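Local coordinates for protein inosine-uridine nucleoside N-ribohydrolase (Xanthomonas oryzae pv. oryzae, PDB 4KL0) that binds calcium and probably hydrolyses N-glycosidic bonds of nucleosides, although its role as a bacterial effector is not established, at residues Asp29-Thr34 and Cys136-Thr141; Lys50-Asp55 and Thr321-Leu326; Ala152-Ala157 and Arg208-Arg213. All coordinates share one frame; numbering follows the deposited sequence.

Interaction 1 of 3, residues Asp29-Thr34 and Cys136-Thr141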
loop_
_atom_site.group_PDB
_atom_site.type_symbol
_atom_site.label_atom_id
_atom_site.label_comp_id
_atom_site.label_asym_id
_atom_site.label_seq_id
_atom_site.Cartn_x
_atom_site.Cartn_y
_atom_site.Cartn_z
ATOM N N ASP A 29 -12.351 4.917 -10.388
ATOM C CA ASP A 29 -12.355 3.468 -10.161
ATOM C C ASP A 29 -10.910 2.992 -10.050
ATOM O O ASP A 29 -10.057 3.425 -10.852
ATOM C CB ASP A 29 -13.060 2.724 -11.297
ATOM C CG ASP A 29 -14.558 2.659 -11.094
ATOM O OD1 ASP A 29 -15.052 3.258 -10.112
ATOM O OD2 ASP A 29 -15.256 1.994 -11.901
ATOM N N THR A 30 -10.646 2.110 -9.071
ATOM C CA THR A 30 -9.258 1.790 -8.680
ATOM C C THR A 30 -9.020 0.305 -8.635
ATOM O O THR A 30 -9.828 -0.434 -8.065
ATOM C CB THR A 30 -8.931 2.418 -7.293
ATOM O OG1 THR A 30 -9.006 3.853 -7.375
ATOM C CG2 THR A 30 -7.527 2.018 -6.825
ATOM N N LEU A 31 -7.906 -0.130 -9.244
ATOM C CA LEU A 31 -7.440 -1.532 -9.223
ATOM C C LEU A 31 -6.197 -1.565 -8.305
ATOM O O LEU A 31 -5.225 -0.769 -8.520
ATOM C CB LEU A 31 -7.006 -2.005 -10.621
ATOM C CG LEU A 31 -8.019 -1.622 -11.711
ATOM C CD1 LEU A 31 -7.446 -2.042 -13.103
ATOM C CD2 LEU A 31 -9.344 -2.267 -11.460
ATOM N N LEU A 32 -6.250 -2.421 -7.283
ATOM C CA LEU A 32 -5.201 -2.467 -6.245
ATOM C C LEU A 32 -4.515 -3.830 -6.267
ATOM O O LEU A 32 -5.158 -4.888 -6.324
ATOM C CB LEU A 32 -5.860 -2.183 -4.893
ATOM C CG LEU A 32 -4.980 -2.120 -3.670
ATOM C CD1 LEU A 32 -3.992 -0.934 -3.804
ATOM C CD2 LEU A 32 -5.815 -1.903 -2.353
ATOM N N PHE A 33 -3.174 -3.805 -6.177
ATOM C CA PHE A 33 -2.341 -5.006 -6.159
ATOM C C PHE A 33 -1.577 -4.996 -4.841
ATOM O O PHE A 33 -0.897 -4.014 -4.541
ATOM C CB PHE A 33 -1.357 -4.951 -7.348
ATOM C CG PHE A 33 -2.052 -4.844 -8.664
ATOM C CD1 PHE A 33 -2.276 -5.990 -9.434
ATOM C CD2 PHE A 33 -2.456 -3.605 -9.127
ATOM C CE1 PHE A 33 -2.993 -5.865 -10.674
ATOM C CE2 PHE A 33 -3.164 -3.488 -10.354
ATOM C CZ PHE A 33 -3.386 -4.664 -11.113
ATOM N N THR A 34 -1.772 -6.013 -3.993
ATOM C CA THR A 34 -1.453 -5.875 -2.555
ATOM C C THR A 34 -1.079 -7.205 -1.902
ATOM O O THR A 34 -1.343 -8.274 -2.465
ATOM C CB THR A 34 -2.687 -5.296 -1.882
ATOM O OG1 THR A 34 -2.506 -5.147 -0.467
ATOM C CG2 THR A 34 -3.900 -6.166 -2.112
ATOM N N CYS A 136 -9.599 -7.340 -16.302
ATOM C CA CYS A 136 -9.635 -7.291 -17.768
ATOM C C CYS A 136 -11.053 -6.921 -18.255
ATOM O O CYS A 136 -11.246 -5.948 -19.045
ATOM C CB CYS A 136 -9.201 -8.626 -18.385
ATOM S SG CYS A 136 -7.414 -8.961 -18.343
ATOM N N GLU A 137 -12.034 -7.695 -17.791
ATOM C CA GLU A 137 -13.441 -7.438 -18.147
ATOM C C GLU A 137 -13.859 -6.023 -17.796
ATOM O O GLU A 137 -14.610 -5.381 -18.533
ATOM C CB GLU A 137 -14.362 -8.429 -17.454
ATOM C CG GLU A 137 -14.061 -9.887 -17.785
ATOM C CD GLU A 137 -15.119 -10.831 -17.219
ATOM O OE1 GLU A 137 -16.267 -10.371 -16.982
ATOM O OE2 GLU A 137 -14.816 -12.028 -16.998
ATOM N N ARG A 138 -13.364 -5.510 -16.670
ATOM C CA ARG A 138 -13.721 -4.172 -16.267
ATOM C C ARG A 138 -13.051 -3.072 -17.114
ATOM O O ARG A 138 -13.670 -2.044 -17.387
ATOM C CB ARG A 138 -13.476 -3.968 -14.747
ATOM C CG ARG A 138 -13.800 -2.536 -14.296
ATOM C CD ARG A 138 -13.641 -2.371 -12.776
ATOM N NE ARG A 138 -14.425 -3.338 -12.021
ATOM C CZ ARG A 138 -15.710 -3.135 -11.730
ATOM N NH1 ARG A 138 -16.310 -2.023 -12.165
ATOM N NH2 ARG A 138 -16.388 -4.037 -11.000
ATOM N N LEU A 139 -11.797 -3.274 -17.530
ATOM C CA LEU A 139 -11.139 -2.299 -18.401
ATOM C C LEU A 139 -11.954 -2.195 -19.713
ATOM O O LEU A 139 -12.078 -1.123 -20.301
ATOM C CB LEU A 139 -9.689 -2.721 -18.698
ATOM C CG LEU A 139 -8.751 -2.534 -17.499
ATOM C CD1 LEU A 139 -7.366 -3.031 -17.825
ATOM C CD2 LEU A 139 -8.713 -1.050 -17.089
ATOM N N ALA A 140 -12.506 -3.326 -20.124
ATOM C CA ALA A 140 -13.272 -3.426 -21.387
ATOM C C ALA A 140 -14.527 -2.572 -21.367
ATOM O O ALA A 140 -14.868 -1.901 -22.354
ATOM C CB ALA A 140 -13.648 -4.881 -21.641
ATOM N N THR A 141 -15.219 -2.603 -20.233
ATOM C CA THR A 141 -16.560 -2.041 -20.117
ATOM C C THR A 141 -16.613 -0.765 -19.274
ATOM O O THR A 141 -17.695 -0.303 -18.878
ATOM C CB THR A 141 -17.522 -3.085 -19.538
ATOM O OG1 THR A 141 -18.860 -2.564 -19.535
ATOM C CG2 THR A 141 -17.114 -3.477 -18.123
#
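Packing of a helix along the parallel strands of a mixed sheet brings L31, on a central strand, against L139 and R138 of helix 133-141. The strand and helix segments run nearly antiparallel, 159° between their directions, with axes 10.9 Å apart, a spacing bridged by side chains alone. L31 uses both branches: its CD1 meets L139 CD2 at 4.3 Å, while its CD2 lies 4.5 Å from R138 CD, the last methylene before the guanidinium. L146 of the adjoining strand also lies against L31 and R138, and helix 165-171 covers L139.

At the start of the strand, charged groups border the contact. R138 leaves the helix with CG anti to the backbone N (chi1 178°) and bends at chi3, which carries its head group toward D29. OD2 of D29 stands 4.2 Å from R138 NH1, too far for a salt bridge, and the carboxylate and guanidinium planes are nearly perpendicular. Each charge has a closer partner on strand 58-65: D29 pairs with R59, and R138 NE with D62. The D29-R138 attraction is therefore probably secondary. An apolar centre with a charged margin, laid on parallel strands, is the helix-on-sheet layer of a Rossmann-like alpha/beta fold.

Interaction 2 of 3, residues Lys50-Asp55 and Thr321-Leu326; sequences KQLQAD and TLLAAL
L52 of 50-55 meets L322, L323 and L326 of 321-326 through apolar contacts alone, and these converge on one methyl group. CD1 of L52 lies 3.7 Å from L326 CD1, 4.0 Å from L322 CD2 and 4.2 Å from L323 CD2. L52 and L322 reach toward each other tip to tip, whereas L326 comes in at a slant. The branches owe their positions to different first torsions. A chi1 of 178° stretches L322 away from its own nitrogen; in L326 CG lies beside that atom (chi1 -52°), and the side chain returns toward L52 from the point where one helix gives way to the next. L58 of strand 58-65 touches both L52 and L326, and L368 of helix 358-372 adds a further apolar neighbour to L52.

No polar bond crosses between the segments; one side-chain bond lies within 50-55. Q51 NE2 donates to D55 OD2 over 3.0 Å, with an N-H...O angle of 146°, and meets the carboxylate from above its plane. The same carboxylate forms a salt bridge through OD1 with R20, so this helix end is tied to helix 10-20.

With four buried leucines and no hydrogen bond between the segments, the association rests on dispersion and the exclusion of water, and its shape fit probably depends on the branched methyl groups.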
loop_
_atom_site.group_PDB
_atom_site.type_symbol
_atom_site.label_atom_id
_atom_site.label_comp_id
_atom_site.label_asym_id
_atom_site.label_seq_id
_atom_site.Cartn_x
_atom_site.Cartn_y
_atom_site.Cartn_z
ATOM N N LYS A 50 -11.306 3.173 2.484
ATOM C CA LYS A 50 -12.728 3.217 2.848
ATOM C C LYS A 50 -13.228 4.637 2.969
ATOM O O LYS A 50 -14.301 4.946 2.423
ATOM C CB LYS A 50 -12.988 2.474 4.161
ATOM C CG LYS A 50 -14.294 2.800 4.830
ATOM C CD LYS A 50 -15.479 2.431 3.958
ATOM C CE LYS A 50 -16.753 2.892 4.703
ATOM N NZ LYS A 50 -16.671 2.562 6.186
ATOM N N GLN A 51 -12.461 5.512 3.626
ATOM C CA GLN A 51 -12.906 6.883 3.795
ATOM C C GLN A 51 -12.835 7.627 2.469
ATOM O O GLN A 51 -13.698 8.453 2.150
ATOM C CB GLN A 51 -12.079 7.623 4.849
ATOM C CG GLN A 51 -12.629 9.016 5.118
ATOM C CD GLN A 51 -14.014 9.024 5.686
ATOM O OE1 GLN A 51 -14.498 8.042 6.303
ATOM N NE2 GLN A 51 -14.681 10.148 5.480
ATOM N N LEU A 52 -11.792 7.373 1.683
ATOM C CA LEU A 52 -11.706 8.025 0.397
ATOM C C LEU A 52 -12.860 7.610 -0.507
ATOM O O LEU A 52 -13.314 8.419 -1.318
ATOM C CB LEU A 52 -10.336 7.771 -0.247
ATOM C CG LEU A 52 -9.230 8.485 0.506
ATOM C CD1 LEU A 52 -7.890 7.792 0.135
ATOM C CD2 LEU A 52 -9.157 10.024 0.225
ATOM N N GLN A 53 -13.318 6.364 -0.406
ATOM C CA GLN A 53 -14.485 5.923 -1.171
ATOM C C GLN A 53 -15.735 6.585 -0.621
ATOM O O GLN A 53 -16.567 7.109 -1.400
ATOM C CB GLN A 53 -14.627 4.393 -1.085
ATOM C CG GLN A 53 -15.769 3.859 -1.923
ATOM C CD GLN A 53 -15.557 2.449 -2.377
ATOM O OE1 GLN A 53 -14.397 2.024 -2.627
ATOM N NE2 GLN A 53 -16.654 1.663 -2.442
ATOM N N ALA A 54 -15.909 6.557 0.691
ATOM C CA ALA A 54 -17.087 7.210 1.285
ATOM C C ALA A 54 -17.181 8.674 0.869
ATOM O O ALA A 54 -18.290 9.209 0.683
ATOM C CB ALA A 54 -17.056 7.103 2.825
ATOM N N ASP A 55 -16.047 9.333 0.699
ATOM C CA ASP A 55 -16.029 10.741 0.280
ATOM C C ASP A 55 -15.974 11.011 -1.238
ATOM O O ASP A 55 -15.891 12.183 -1.642
ATOM C CB ASP A 55 -14.915 11.528 0.992
ATOM C CG ASP A 55 -15.181 11.699 2.485
ATOM O OD1 ASP A 55 -16.377 11.502 2.907
ATOM O OD2 ASP A 55 -14.223 12.025 3.245
ATOM N N THR A 321 1.380 5.870 -0.800
ATOM C CA THR A 321 1.318 5.563 -2.246
ATOM C C THR A 321 -0.087 5.814 -2.781
ATOM O O THR A 321 -0.256 6.409 -3.837
ATOM C CB THR A 321 1.766 4.106 -2.484
ATOM O OG1 THR A 321 3.105 3.989 -1.984
ATOM C CG2 THR A 321 1.762 3.743 -3.944
ATOM N N LEU A 322 -1.081 5.348 -2.026
ATOM C CA LEU A 322 -2.455 5.624 -2.391
ATOM C C LEU A 322 -2.760 7.134 -2.414
ATOM O O LEU A 322 -3.392 7.615 -3.403
ATOM C CB LEU A 322 -3.417 4.853 -1.460
ATOM C CG LEU A 322 -4.897 5.177 -1.787
ATOM C CD1 LEU A 322 -5.217 4.686 -3.182
ATOM C CD2 LEU A 322 -5.815 4.501 -0.799
ATOM N N LEU A 323 -2.286 7.866 -1.421
ATOM C CA LEU A 323 -2.485 9.315 -1.394
ATOM C C LEU A 323 -1.811 9.928 -2.617
ATOM O O LEU A 323 -2.342 10.869 -3.234
ATOM C CB LEU A 323 -1.984 9.933 -0.093
ATOM C CG LEU A 323 -2.748 9.502 1.183
ATOM C CD1 LEU A 323 -2.264 10.308 2.383
ATOM C CD2 LEU A 323 -4.261 9.732 1.044
ATOM N N ALA A 324 -0.667 9.373 -3.009
ATOM C CA ALA A 324 0.023 9.895 -4.198
ATOM C C ALA A 324 -0.678 9.586 -5.519
ATOM O O ALA A 324 -0.392 10.250 -6.540
ATOM C CB ALA A 324 1.518 9.391 -4.197
ATOM N N ALA A 325 -1.591 8.589 -5.531
ATOM C CA ALA A 325 -2.260 8.104 -6.713
ATOM C C ALA A 325 -3.491 8.902 -7.082
ATOM O O ALA A 325 -3.981 8.758 -8.216
ATOM C CB ALA A 325 -2.697 6.620 -6.492
ATOM N N LEU A 326 -4.039 9.639 -6.113
ATOM C CA LEU A 326 -5.281 10.414 -6.342
ATOM C C LEU A 326 -4.905 11.896 -6.458
ATOM O O LEU A 326 -4.201 12.434 -5.590
ATOM C CB LEU A 326 -6.241 10.241 -5.155
ATOM C CG LEU A 326 -6.571 8.813 -4.711
ATOM C CD1 LEU A 326 -7.355 8.769 -3.391
ATOM C CD2 LEU A 326 -7.318 8.013 -5.777
#

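Interaction 3 of 3, residues Ala152-Ala157 and Arg208-Arg213; sequences AGMTDA and RALYRR
L210, M154 and A157 bury the most surface where the start of helix 155-163 meets helix 204-216, and L210 touches both of the others. With chi1 at 179°, its branch point swings away from its own amide nitrogen, which sends both methyls toward the opposite segment. CD2 touches both partners, 3.4 Å from M154 CG and 3.9 Å from A157 CB; the first of these is tighter than ordinary van der Waals contact. CD1 lies against the backbone of A157, 3.6 Å from its carbonyl O. The small A157 side chain goes with a close backbone approach, its CA being 7.0 Å from that of L210.

M154, at the N-cap position of its helix, crosses L210 at about a right angle and continues to Y211. Its SD lies in the plane of the Y211 ring, at the edge, 3.8 Å from CE1 and 5.2 Å from the ring centroid. This is a Met-aromatic contact of the edge-on kind. I177 of strand 172-178 touches M154, L210 and Y211, placing the contact against the sheet.

No hydrogen bond joins the segments, so cohesion comes from close apolar packing, probably supplemented by the polarisable sulfur beside the ring's partly positive C-H edge.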
loop_
_atom_site.group_PDB
_atom_site.type_symbol
_atom_site.label_atom_id
_atom_site.label_comp_id
_atom_site.label_asym_id
_atom_site.label_seq_id
_atom_site.Cartn_x
_atom_site.Cartn_y
_atom_site.Cartn_z
ATOM N N ALA A 152 2.595 -3.896 -3.742
ATOM C CA ALA A 152 3.171 -5.228 -3.545
ATOM C C ALA A 152 3.917 -5.620 -4.770
ATOM O O ALA A 152 4.062 -4.777 -5.648
ATOM C CB ALA A 152 2.039 -6.297 -3.274
ATOM N N GLY A 153 4.307 -6.904 -4.872
ATOM C CA GLY A 153 5.026 -7.396 -6.053
ATOM C C GLY A 153 4.130 -7.299 -7.267
ATOM O O GLY A 153 2.883 -7.185 -7.182
ATOM N N MET A 154 4.767 -7.343 -8.436
ATOM C CA MET A 154 4.072 -6.911 -9.623
ATOM C C MET A 154 3.733 -8.071 -10.565
ATOM O O MET A 154 3.366 -7.802 -11.713
ATOM C CB MET A 154 4.953 -5.871 -10.340
ATOM C CG MET A 154 4.687 -4.477 -9.736
ATOM S SD MET A 154 6.058 -3.262 -9.783
ATOM C CE MET A 154 6.701 -3.516 -8.156
ATOM N N THR A 155 3.746 -9.317 -10.081
ATOM C CA THR A 155 3.392 -10.475 -10.960
ATOM C C THR A 155 2.053 -10.248 -11.683
ATOM O O THR A 155 1.922 -10.426 -12.918
ATOM C CB THR A 155 3.247 -11.696 -10.079
ATOM O OG1 THR A 155 4.467 -11.888 -9.354
ATOM C CG2 THR A 155 2.871 -12.928 -10.875
ATOM N N ASP A 156 1.033 -9.878 -10.926
ATOM C CA ASP A 156 -0.322 -9.680 -11.506
ATOM C C ASP A 156 -0.499 -8.364 -12.239
ATOM O O ASP A 156 -1.233 -8.305 -13.268
ATOM C CB ASP A 156 -1.373 -9.858 -10.410
ATOM C CG ASP A 156 -1.157 -11.150 -9.684
ATOM O OD1 ASP A 156 -1.237 -12.221 -10.338
ATOM O OD2 ASP A 156 -0.858 -11.140 -8.491
ATOM N N ALA A 157 0.083 -7.273 -11.727
ATOM C CA ALA A 157 -0.011 -6.031 -12.452
ATOM C C ALA A 157 0.636 -6.156 -13.823
ATOM O O ALA A 157 0.122 -5.608 -14.782
ATOM C CB ALA A 157 0.647 -4.862 -11.630
ATOM N N ARG A 208 10.334 -5.548 -13.899
ATOM C CA ARG A 208 10.922 -5.000 -15.134
ATOM C C ARG A 208 9.875 -4.959 -16.262
ATOM O O ARG A 208 9.862 -4.007 -17.044
ATOM C CB ARG A 208 12.118 -5.869 -15.561
ATOM C CG ARG A 208 13.233 -5.735 -14.600
ATOM C CD ARG A 208 14.439 -6.646 -14.906
ATOM N NE ARG A 208 15.503 -6.199 -14.019
ATOM C CZ ARG A 208 16.425 -6.956 -13.461
ATOM N NH1 ARG A 208 16.455 -8.274 -13.715
ATOM N NH2 ARG A 208 17.321 -6.359 -12.642
ATOM N N ALA A 209 9.073 -5.994 -16.398
ATOM C CA ALA A 209 8.094 -6.031 -17.486
ATOM C C ALA A 209 7.094 -4.861 -17.301
ATOM O O ALA A 209 6.661 -4.213 -18.274
ATOM C CB ALA A 209 7.390 -7.344 -17.510
ATOM N N LEU A 210 6.687 -4.614 -16.057
ATOM C CA LEU A 210 5.662 -3.602 -15.800
ATOM C C LEU A 210 6.178 -2.195 -16.070
ATOM O O LEU A 210 5.485 -1.435 -16.802
ATOM C CB LEU A 210 5.043 -3.749 -14.379
ATOM C CG LEU A 210 3.978 -2.716 -14.032
ATOM C CD1 LEU A 210 2.654 -3.002 -14.751
ATOM C CD2 LEU A 210 3.750 -2.688 -12.507
ATOM N N TYR A 211 7.360 -1.841 -15.523
ATOM C CA TYR A 211 7.924 -0.494 -15.652
ATOM C C TYR A 211 8.134 -0.254 -17.128
ATOM O O TYR A 211 7.807 0.818 -17.654
ATOM C CB TYR A 211 9.283 -0.393 -14.974
ATOM C CG TYR A 211 9.273 -0.160 -13.449
ATOM C CD1 TYR A 211 8.517 -0.979 -12.587
ATOM C CD2 TYR A 211 10.076 0.843 -12.856
ATOM C CE1 TYR A 211 8.583 -0.801 -11.226
ATOM C CE2 TYR A 211 10.135 1.003 -11.489
ATOM C CZ TYR A 211 9.395 0.166 -10.662
ATOM O OH TYR A 211 9.462 0.285 -9.289
ATOM N N ARG A 212 8.691 -1.259 -17.797
ATOM C CA ARG A 212 8.982 -1.127 -19.225
ATOM C C ARG A 212 7.702 -1.007 -20.043
ATOM O O ARG A 212 7.606 -0.108 -20.877
ATOM C CB ARG A 212 9.837 -2.314 -19.707
ATOM C CG ARG A 212 9.974 -2.367 -21.246
ATOM C CD ARG A 212 10.969 -3.463 -21.660
ATOM N NE ARG A 212 10.391 -4.789 -21.475
ATOM C CZ ARG A 212 10.925 -5.719 -20.671
ATOM N NH1 ARG A 212 12.054 -5.455 -20.009
ATOM N NH2 ARG A 212 10.344 -6.914 -20.554
ATOM N N ARG A 213 6.725 -1.892 -19.849
ATOM C CA ARG A 213 5.561 -1.880 -20.705
ATOM C C ARG A 213 4.682 -0.659 -20.474
ATOM O O ARG A 213 3.971 -0.246 -21.393
ATOM C CB ARG A 213 4.761 -3.170 -20.589
ATOM C CG ARG A 213 3.678 -3.393 -21.629
ATOM C CD ARG A 213 4.289 -3.752 -23.023
ATOM N NE ARG A 213 3.250 -4.017 -24.034
ATOM C CZ ARG A 213 3.392 -3.729 -25.336
ATOM N NH1 ARG A 213 4.511 -3.144 -25.757
ATOM N NH2 ARG A 213 2.421 -3.999 -26.220
#

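Overall arrangement
The three contacts illustrate how one mainly parallel sheet organises packing on its two faces while holding a metal site at its strand ends. Interactions 1 and 3, with centres 15 Å apart, touch directly: F33 CE1 lies 3.5 Å from A157 CA, and T34 C is 3.5 Å from A152 CB. Interaction 2 touches neither, its nearest atoms about 5 Å from interaction 1 and about 8 Å from interaction 3; it closes a long chain loop within which interaction 3 is nested. Calcium is bound by D35, D42, I151 and D318. D35 directly follows 29-34, I151 directly precedes 152-157, and the ion lies about 10 Å from the M154 side chain and about 11 Å from that of L322.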